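Local coordinates for PbSGBP-B lipoprotein (Prevotella bryantii B14, PDB 6D2Y), which probably binds polysaccharide at the cell surface, as a lipoprotein encoded in a polysaccharide utilization locus, at residues V347-V350 and T354-G357; N360-F363 and G368-R371; P297-V302 and I332-P337; T264-A269 and D276-E281. All blocks are in the same frame, centred on the assembly; numbering follows the deposited sequence.

All four contacts lie in the xyloglucan-binding family region of the chain and follow one another in the order 4, 3, 1, 2, each closing before the next opens. Contacts 2, 3 and 4 gather about the antiparallel sheet of strands 279-282, 423-428, 330-335 and 372-374. The centre of contact 3 is about 14 Å from that of contact 1 and 13 Å from that of contact 2, and Pro337 and Phe334 touch them respectively. Contacts 1, 2 and 3 thereby join the long loop between strands 330-335 and 372-374 to the sheet. Contact 4, about 23 Å from contact 3 between centres, packs where strand 279-282 begins, at one outer edge of that sheet.

Contact 1: V347-V350 and T354-G357; sequences VVDV and TLAG
Thr354 meets Val348 through a single bridge between the two backbones, with their CA atoms 4.5 Å apart. At both residues the bond to CB points away from the opposite segment, yet Val348 CG1 still comes to 4.2 Å from Thr354 CA and 4.3 Å from Thr354 OG1. At Leu355 the chains are tied together: its N donates to Val347 O over 2.6 Å, a short and fairly straight bond (162° at the hydrogen) that reaches the oxygen nearly along the C=O axis. Chi1 of Leu355 (-57°, anti to the carbonyl carbon) turns the branch point CG toward Val347 O, 3.2 Å away, and the two methyls then part, one to each neighbour. Leu355 CD1 touches Val347 CG1 at 4.2 Å, while Leu355 CD2 reaches the carboxylate of Asp349, 3.7 Å from OD2, the two side chains crossing at a slant. Ala356 leaves the bridge and bonds through its backbone to Pro337. Asp349 is buried yet well supplied with donors, since OD1 accepts from Val353 N and Asn351 N and OD2 bonds to Tyr293 OH. These partners tie the carboxylate to the turn between the two segments and to Tyr293, and would be expected to favour a charged Asp349.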
# COMPACT_ATOMS: atom_id res chain seq x y z
N VAL A 347 -31.22 -9.17 -22.05
CA VAL A 347 -30.41 -8.90 -23.22
C VAL A 347 -29.11 -9.70 -23.12
O VAL A 347 -28.54 -9.86 -22.04
CB VAL A 347 -30.13 -7.39 -23.34
CG1 VAL A 347 -29.04 -7.10 -24.37
CG2 VAL A 347 -31.41 -6.64 -23.68
N VAL A 348 -28.66 -10.23 -24.26
CA VAL A 348 -27.37 -10.91 -24.34
C VAL A 348 -26.39 -9.99 -25.06
O VAL A 348 -26.77 -9.25 -25.98
CB VAL A 348 -27.48 -12.28 -25.04
CG1 VAL A 348 -28.52 -13.14 -24.35
CG2 VAL A 348 -27.81 -12.11 -26.51
N ASP A 349 -25.13 -10.03 -24.63
CA ASP A 349 -24.09 -9.18 -25.19
C ASP A 349 -23.26 -9.97 -26.20
O ASP A 349 -23.55 -11.12 -26.51
CB ASP A 349 -23.23 -8.58 -24.07
CG ASP A 349 -22.59 -9.63 -23.18
OD1 ASP A 349 -22.70 -10.84 -23.48
OD2 ASP A 349 -21.97 -9.24 -22.17
N VAL A 350 -22.21 -9.34 -26.72
CA VAL A 350 -21.37 -9.94 -27.75
C VAL A 350 -20.51 -11.06 -27.16
O VAL A 350 -19.73 -11.70 -27.87
CB VAL A 350 -20.48 -8.88 -28.43
CG1 VAL A 350 -21.34 -7.77 -29.00
CG2 VAL A 350 -19.48 -8.32 -27.43
N THR A 354 -26.05 -13.35 -20.47
CA THR A 354 -27.40 -12.83 -20.27
C THR A 354 -27.33 -11.70 -19.26
O THR A 354 -27.10 -11.93 -18.07
CB THR A 354 -28.34 -13.94 -19.81
OG1 THR A 354 -28.10 -15.12 -20.58
CG2 THR A 354 -29.79 -13.52 -19.99
N LEU A 355 -27.53 -10.47 -19.73
CA LEU A 355 -27.39 -9.30 -18.87
C LEU A 355 -28.49 -9.27 -17.81
O LEU A 355 -29.63 -9.68 -18.06
CB LEU A 355 -27.42 -8.02 -19.69
CG LEU A 355 -26.38 -7.86 -20.80
CD1 LEU A 355 -26.30 -6.41 -21.25
CD2 LEU A 355 -25.02 -8.36 -20.34
N ALA A 356 -28.14 -8.76 -16.63
CA ALA A 356 -29.10 -8.65 -15.54
C ALA A 356 -29.94 -7.39 -15.62
O ALA A 356 -30.98 -7.31 -14.96
CB ALA A 356 -28.37 -8.69 -14.20
N GLY A 357 -29.53 -6.40 -16.42
CA GLY A 357 -30.24 -5.14 -16.46
C GLY A 357 -29.99 -4.32 -15.20
O GLY A 357 -29.20 -4.68 -14.32

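Contact 2: N360-F363 and G368-R371; sequences NTWF and GWGR
Arg371 reaches across to Phe363 O with both terminal nitrogens, an end-on grip on a single carbonyl oxygen. NH2 of Arg371 is 2.7 Å from Phe363 O and NH1 of Arg371 is 2.9 Å from it. The oxygen lies at the edge of the guanidinium, close to its plane, but the two donors meet it differently: NH1 arrives in the carbonyl plane, NH2 from above it. Beside this grip, Trp362 CZ3 approaches Trp369 NE1 at 4.3 Å, so that the pyrrole nitrogen sits at the rim of the Trp362 indole.

The second shell fixes the arginine. Its NE and NH2 clasp Trp369 O side-on, NE at 3.2 Å from Trp369 O, both coming from the same face of that carbonyl. The chain bends at chi2 and chi3 (-74° and -47°), which folds the guanidinium back toward its own segment. Gln331 OE1 accepts from Arg371 NH1, and Trp369 NE1 donates to Phe334 O. Phe363 CB lies over the centre of one face of the Trp362 ring, and Ile333 of strand 330-335 packs against both tryptophans, Phe363 and Arg371.

Two main-chain oxygens of buried residues thus share one cation, linking Phe363 and Trp369 within the last part of the loop before strand 372-374. The in-plane bonds fix the orientation of the guanidinium, and its charge would probably polarise both carbonyls.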
# COMPACT_ATOMS: atom_id res chain seq x y z
N ASN A 360 -30.54 -3.00 -8.02
CA ASN A 360 -29.75 -2.68 -6.83
C ASN A 360 -29.75 -3.82 -5.83
O ASN A 360 -29.54 -3.59 -4.64
CB ASN A 360 -30.23 -1.38 -6.17
CG ASN A 360 -31.71 -1.42 -5.82
OD1 ASN A 360 -32.35 -2.47 -5.86
ND2 ASN A 360 -32.26 -0.26 -5.47
N THR A 361 -30.01 -5.04 -6.29
CA THR A 361 -29.99 -6.23 -5.44
C THR A 361 -28.74 -7.07 -5.62
O THR A 361 -28.48 -7.95 -4.80
CB THR A 361 -31.22 -7.10 -5.72
OG1 THR A 361 -31.16 -7.61 -7.06
CG2 THR A 361 -32.51 -6.30 -5.55
N TRP A 362 -27.95 -6.81 -6.67
CA TRP A 362 -26.85 -7.70 -7.01
C TRP A 362 -25.72 -7.64 -5.99
O TRP A 362 -25.00 -8.63 -5.81
CB TRP A 362 -26.32 -7.37 -8.40
CG TRP A 362 -25.62 -6.05 -8.48
CD1 TRP A 362 -26.21 -4.82 -8.61
CD2 TRP A 362 -24.21 -5.82 -8.43
NE1 TRP A 362 -25.24 -3.84 -8.64
CE2 TRP A 362 -24.01 -4.43 -8.54
CE3 TRP A 362 -23.10 -6.66 -8.31
CZ2 TRP A 362 -22.74 -3.86 -8.52
CZ3 TRP A 362 -21.84 -6.09 -8.29
CH2 TRP A 362 -21.67 -4.71 -8.40
N PHE A 363 -25.55 -6.51 -5.30
CA PHE A 363 -24.51 -6.40 -4.29
C PHE A 363 -24.98 -6.77 -2.89
O PHE A 363 -24.18 -6.70 -1.95
CB PHE A 363 -23.91 -4.98 -4.29
CG PHE A 363 -24.92 -3.89 -4.06
CD1 PHE A 363 -25.23 -3.48 -2.77
CD2 PHE A 363 -25.54 -3.26 -5.12
CE1 PHE A 363 -26.16 -2.47 -2.55
CE2 PHE A 363 -26.47 -2.25 -4.91
CZ PHE A 363 -26.77 -1.86 -3.62
N GLY A 368 -22.79 -14.63 -1.07
CA GLY A 368 -21.38 -14.73 -0.75
C GLY A 368 -20.45 -13.96 -1.66
O GLY A 368 -19.25 -14.27 -1.71
N TRP A 369 -20.95 -12.94 -2.36
CA TRP A 369 -20.14 -12.21 -3.32
C TRP A 369 -19.19 -11.25 -2.62
O TRP A 369 -19.61 -10.46 -1.76
CB TRP A 369 -21.03 -11.45 -4.30
CG TRP A 369 -20.24 -10.74 -5.36
CD1 TRP A 369 -20.16 -9.39 -5.56
CD2 TRP A 369 -19.41 -11.35 -6.36
NE1 TRP A 369 -19.34 -9.12 -6.63
CE2 TRP A 369 -18.86 -10.31 -7.13
CE3 TRP A 369 -19.08 -12.67 -6.67
CZ2 TRP A 369 -18.00 -10.55 -8.20
CZ3 TRP A 369 -18.22 -12.90 -7.73
CH2 TRP A 369 -17.69 -11.85 -8.48
N GLY A 370 -17.92 -11.29 -3.01
CA GLY A 370 -16.90 -10.52 -2.31
C GLY A 370 -16.84 -9.08 -2.77
O GLY A 370 -16.91 -8.77 -3.96
N ARG A 371 -16.69 -8.18 -1.80
CA ARG A 371 -16.46 -6.77 -2.09
C ARG A 371 -15.61 -6.18 -0.97
O ARG A 371 -15.61 -6.68 0.16
CB ARG A 371 -17.78 -6.00 -2.24
CG ARG A 371 -18.33 -5.40 -0.95
CD ARG A 371 -18.94 -6.47 -0.05
NE ARG A 371 -19.82 -7.39 -0.77
CZ ARG A 371 -21.10 -7.14 -1.03
NH1 ARG A 371 -21.66 -6.01 -0.63
NH2 ARG A 371 -21.82 -8.04 -1.70

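Contact 3: P297-V302 and I332-P337; sequences PRLCDV and IIFGSP
Arg298 and Leu299 carry this contact, each laying one side chain against strand 330-335 or the residues just after it. The aliphatic part of Arg298 does the touching: its CD meets Pro337 CG at 4.2 Å, and Pro337 CG lies obliquely to the guanidinium, neither over its face nor at its edge. An extended chi2 (151°) followed by a turn at chi3 (61°) turns the charged end away from the proline toward Asp301. There Arg298 NH1 forms a salt bridge with Asp301 OD2, and Cys300 SG sits 3.0 Å above the guanidinium plane, offset toward its rim. Leu299, next in the chain, uses a single methyl, its CD1 coming within 4.3 Å of Phe334 CE1. It approaches the phenyl ring at the edge, near the ring plane, rather than over a face. Leu299 opens the short, weakly bonded helix 299-302, at whose start Asp301 N donates to Arg298 O over 3.0 Å.

Phe334 also meets Phe421 edge-to-face, and Leu424 of strand 423-428 touches both Leu299 and Phe334. The helical turn therefore packs beside the sheet where strand 330-335 ends, with Leu313 of strand 311-318 adding to the apolar surroundings of Phe334.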
# COMPACT_ATOMS: atom_id res chain seq x y z
N PRO A 297 -18.11 0.95 -21.94
CA PRO A 297 -17.48 -0.38 -22.04
C PRO A 297 -17.33 -1.03 -20.67
O PRO A 297 -17.43 -0.39 -19.62
CB PRO A 297 -16.12 -0.08 -22.65
CG PRO A 297 -15.81 1.31 -22.18
CD PRO A 297 -17.12 2.04 -22.11
N ARG A 298 -17.09 -2.34 -20.71
CA ARG A 298 -16.76 -3.06 -19.49
C ARG A 298 -15.42 -2.57 -18.95
O ARG A 298 -14.49 -2.29 -19.70
CB ARG A 298 -16.70 -4.57 -19.77
CG ARG A 298 -18.07 -5.22 -19.92
CD ARG A 298 -18.04 -6.43 -20.84
NE ARG A 298 -17.16 -7.49 -20.36
CZ ARG A 298 -16.13 -7.97 -21.04
NH1 ARG A 298 -15.84 -7.49 -22.25
NH2 ARG A 298 -15.38 -8.94 -20.53
N LEU A 299 -15.34 -2.44 -17.62
CA LEU A 299 -14.12 -1.91 -17.02
C LEU A 299 -12.93 -2.84 -17.25
O LEU A 299 -11.79 -2.39 -17.31
CB LEU A 299 -14.33 -1.67 -15.53
CG LEU A 299 -15.34 -0.56 -15.21
CD1 LEU A 299 -15.51 -0.42 -13.71
CD2 LEU A 299 -14.89 0.76 -15.83
N CYS A 300 -13.19 -4.15 -17.39
CA CYS A 300 -12.10 -5.09 -17.65
C CYS A 300 -11.52 -4.93 -19.05
O CYS A 300 -10.44 -5.46 -19.33
CB CYS A 300 -12.59 -6.52 -17.45
SG CYS A 300 -14.07 -6.94 -18.40
N ASP A 301 -12.22 -4.23 -19.95
CA ASP A 301 -11.68 -3.89 -21.25
C ASP A 301 -10.98 -2.54 -21.27
O ASP A 301 -10.20 -2.27 -22.19
CB ASP A 301 -12.79 -3.89 -22.31
CG ASP A 301 -13.31 -5.28 -22.60
OD1 ASP A 301 -12.53 -6.25 -22.53
OD2 ASP A 301 -14.52 -5.41 -22.90
N VAL A 302 -11.24 -1.70 -20.27
CA VAL A 302 -10.57 -0.40 -20.19
C VAL A 302 -9.20 -0.54 -19.55
O VAL A 302 -8.23 0.11 -19.98
CB VAL A 302 -11.46 0.60 -19.42
CG1 VAL A 302 -10.72 1.90 -19.17
CG2 VAL A 302 -12.74 0.86 -20.20
N ILE A 332 -16.99 -1.19 -1.87
CA ILE A 332 -16.57 -1.06 -3.26
C ILE A 332 -16.81 -2.41 -3.92
O ILE A 332 -16.10 -3.38 -3.64
CB ILE A 332 -15.10 -0.62 -3.36
CG1 ILE A 332 -14.87 0.63 -2.51
CG2 ILE A 332 -14.72 -0.37 -4.81
CD1 ILE A 332 -13.41 0.92 -2.24
N ILE A 333 -17.82 -2.48 -4.79
CA ILE A 333 -18.30 -3.74 -5.34
C ILE A 333 -18.05 -3.76 -6.84
O ILE A 333 -18.59 -2.93 -7.58
CB ILE A 333 -19.79 -3.97 -5.04
CG1 ILE A 333 -20.14 -3.54 -3.61
CG2 ILE A 333 -20.16 -5.43 -5.25
CD1 ILE A 333 -20.91 -2.24 -3.54
N PHE A 334 -17.25 -4.73 -7.30
CA PHE A 334 -17.12 -5.03 -8.71
C PHE A 334 -18.16 -6.07 -9.10
O PHE A 334 -18.55 -6.92 -8.30
CB PHE A 334 -15.72 -5.55 -9.03
CG PHE A 334 -14.69 -4.46 -9.22
CD1 PHE A 334 -14.66 -3.73 -10.39
CD2 PHE A 334 -13.75 -4.19 -8.24
CE1 PHE A 334 -13.72 -2.73 -10.58
CE2 PHE A 334 -12.81 -3.20 -8.42
CZ PHE A 334 -12.79 -2.47 -9.59
N GLY A 335 -18.61 -6.00 -10.35
CA GLY A 335 -19.66 -6.89 -10.81
C GLY A 335 -19.49 -7.26 -12.26
O GLY A 335 -18.95 -6.49 -13.06
N SER A 336 -19.95 -8.45 -12.60
CA SER A 336 -19.99 -8.97 -13.95
C SER A 336 -21.27 -8.54 -14.65
O SER A 336 -22.24 -8.12 -13.99
CB SER A 336 -19.90 -10.50 -13.93
OG SER A 336 -21.06 -11.07 -13.37
N PRO A 337 -21.32 -8.61 -15.98
CA PRO A 337 -22.59 -8.33 -16.67
C PRO A 337 -23.71 -9.26 -16.26
O PRO A 337 -24.88 -8.89 -16.36
CB PRO A 337 -22.23 -8.50 -18.16
CG PRO A 337 -20.77 -8.30 -18.21
CD PRO A 337 -20.23 -8.87 -16.93

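Contact 4: T264-A269 and D276-E281; sequences TGVTMA and DEFSFE
Val266 and Met268 close around the outer end of the Phe278 ring by apolar contact. Val266 CG1 stands 4.2 Å from Phe278 CZ, approaching the ring obliquely as the two side chains slide past each other in opposite directions. That branch is the one anti to the backbone N (chi1 -171°), and it also reaches Glu277 CG at 4.3 Å. Met268 CB comes to 3.9 Å from the same Phe278 CZ.

A Met-aromatic contact adds to this. The selenium of Met268, a selenomethionine, lies 4.7 Å from the centroid of the Phe278 ring and 33° off the ring normal, so it meets the ring obliquely. Bends at chi2 and chi3 curl the chain around until CE stands over one ring face. Glu277 CB lies over the centre of the face opposite to Met268 CE, 4.3 Å above the plane, so the ring is sandwiched.

The polar part is slight. Thr267 O lies at the ring edge, in the ring plane and 3.8 Å from Phe278 CZ, with its C=O bond directed across the line to the ring; the polarised C-H rim is the favourable side for a carbonyl.

Leu428 of strand 423-428 touches both Met268 and Phe278, and Ile261 of strand 258-261 also reaches the phenylalanine. The arrangement is a Met-aromatic contact within a small apolar cluster, where a loop packs over Phe278 just before the outermost strand 279-282 of the sheet, in the beta-sandwich of this glycan-binding protein.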
# COMPACT_ATOMS: atom_id res chain seq x y z
N THR A 264 -22.83 19.01 1.33
CA THR A 264 -22.93 19.79 2.55
C THR A 264 -24.33 19.68 3.14
O THR A 264 -25.33 19.91 2.45
CB THR A 264 -22.60 21.26 2.27
OG1 THR A 264 -21.50 21.33 1.35
CG2 THR A 264 -22.23 21.98 3.56
N GLY A 265 -24.40 19.31 4.42
CA GLY A 265 -25.66 19.22 5.12
C GLY A 265 -26.45 17.95 4.88
O GLY A 265 -27.51 17.78 5.49
N VAL A 266 -25.97 17.05 4.02
CA VAL A 266 -26.65 15.78 3.77
C VAL A 266 -26.26 14.81 4.88
O VAL A 266 -25.11 14.41 4.99
CB VAL A 266 -26.29 15.22 2.39
CG1 VAL A 266 -27.18 14.03 2.06
CG2 VAL A 266 -26.42 16.30 1.33
N THR A 267 -27.24 14.43 5.70
CA THR A 267 -26.97 13.67 6.91
C THR A 267 -26.83 12.19 6.60
O THR A 267 -27.65 11.61 5.86
CB THR A 267 -28.07 13.90 7.94
OG1 THR A 267 -28.06 15.27 8.35
CG2 THR A 267 -27.87 13.01 9.15
N MSE A 268 -25.85 11.56 7.23
CA MSE A 268 -25.61 10.13 7.11
C MSE A 268 -25.91 9.59 8.48
O MSE A 268 -25.33 10.10 9.47
CB MSE A 268 -24.15 9.87 6.76
CG MSE A 268 -23.66 8.56 7.36
SE MSE A 268 -24.24 7.06 6.23
CE MSE A 268 -22.56 6.80 5.24
N ALA A 269 -26.79 8.60 8.58
CA ALA A 269 -27.17 8.05 9.88
C ALA A 269 -26.01 7.28 10.50
O ALA A 269 -25.14 6.75 9.81
CB ALA A 269 -28.39 7.15 9.74
N ASP A 276 -29.28 6.27 -1.06
CA ASP A 276 -28.66 6.33 -2.38
C ASP A 276 -27.91 7.63 -2.65
O ASP A 276 -27.26 7.73 -3.70
CB ASP A 276 -29.71 6.12 -3.49
CG ASP A 276 -30.57 4.89 -3.26
OD1 ASP A 276 -31.79 4.95 -3.50
OD2 ASP A 276 -30.00 3.85 -2.82
N GLU A 277 -27.99 8.61 -1.75
CA GLU A 277 -27.18 9.80 -1.89
C GLU A 277 -25.69 9.50 -1.82
O GLU A 277 -24.88 10.30 -2.29
CB GLU A 277 -27.53 10.83 -0.81
CG GLU A 277 -28.86 11.54 -1.03
CD GLU A 277 -28.76 12.63 -2.07
OE1 GLU A 277 -27.67 13.22 -2.22
OE2 GLU A 277 -29.79 12.92 -2.73
N PHE A 278 -25.31 8.35 -1.25
CA PHE A 278 -23.91 7.95 -1.12
C PHE A 278 -23.59 6.73 -1.98
O PHE A 278 -22.87 5.83 -1.56
CB PHE A 278 -23.55 7.69 0.33
CG PHE A 278 -24.20 8.64 1.30
CD1 PHE A 278 -23.70 9.92 1.45
CD2 PHE A 278 -25.27 8.25 2.08
CE1 PHE A 278 -24.28 10.81 2.35
CE2 PHE A 278 -25.85 9.12 2.98
CZ PHE A 278 -25.36 10.41 3.11
N SER A 279 -24.14 6.69 -3.19
CA SER A 279 -23.91 5.58 -4.11
C SER A 279 -23.42 6.13 -5.45
O SER A 279 -24.12 6.93 -6.09
CB SER A 279 -25.18 4.75 -4.31
OG SER A 279 -24.99 3.77 -5.31
N PHE A 280 -22.23 5.72 -5.86
CA PHE A 280 -21.75 5.93 -7.22
C PHE A 280 -21.86 4.61 -7.97
O PHE A 280 -21.43 3.57 -7.46
CB PHE A 280 -20.30 6.44 -7.24
CG PHE A 280 -19.67 6.39 -8.60
CD1 PHE A 280 -18.79 5.38 -8.94
CD2 PHE A 280 -19.97 7.36 -9.55
CE1 PHE A 280 -18.21 5.34 -10.19
CE2 PHE A 280 -19.40 7.32 -10.81
CZ PHE A 280 -18.51 6.30 -11.13
N GLU A 281 -22.43 4.65 -9.17
CA GLU A 281 -22.71 3.45 -9.93
C GLU A 281 -22.25 3.62 -11.37
O GLU A 281 -22.73 4.52 -12.07
CB GLU A 281 -24.21 3.11 -9.89
CG GLU A 281 -24.80 3.04 -8.49
CD GLU A 281 -26.26 3.48 -8.43
OE1 GLU A 281 -26.81 3.86 -9.48
OE2 GLU A 281 -26.84 3.45 -7.33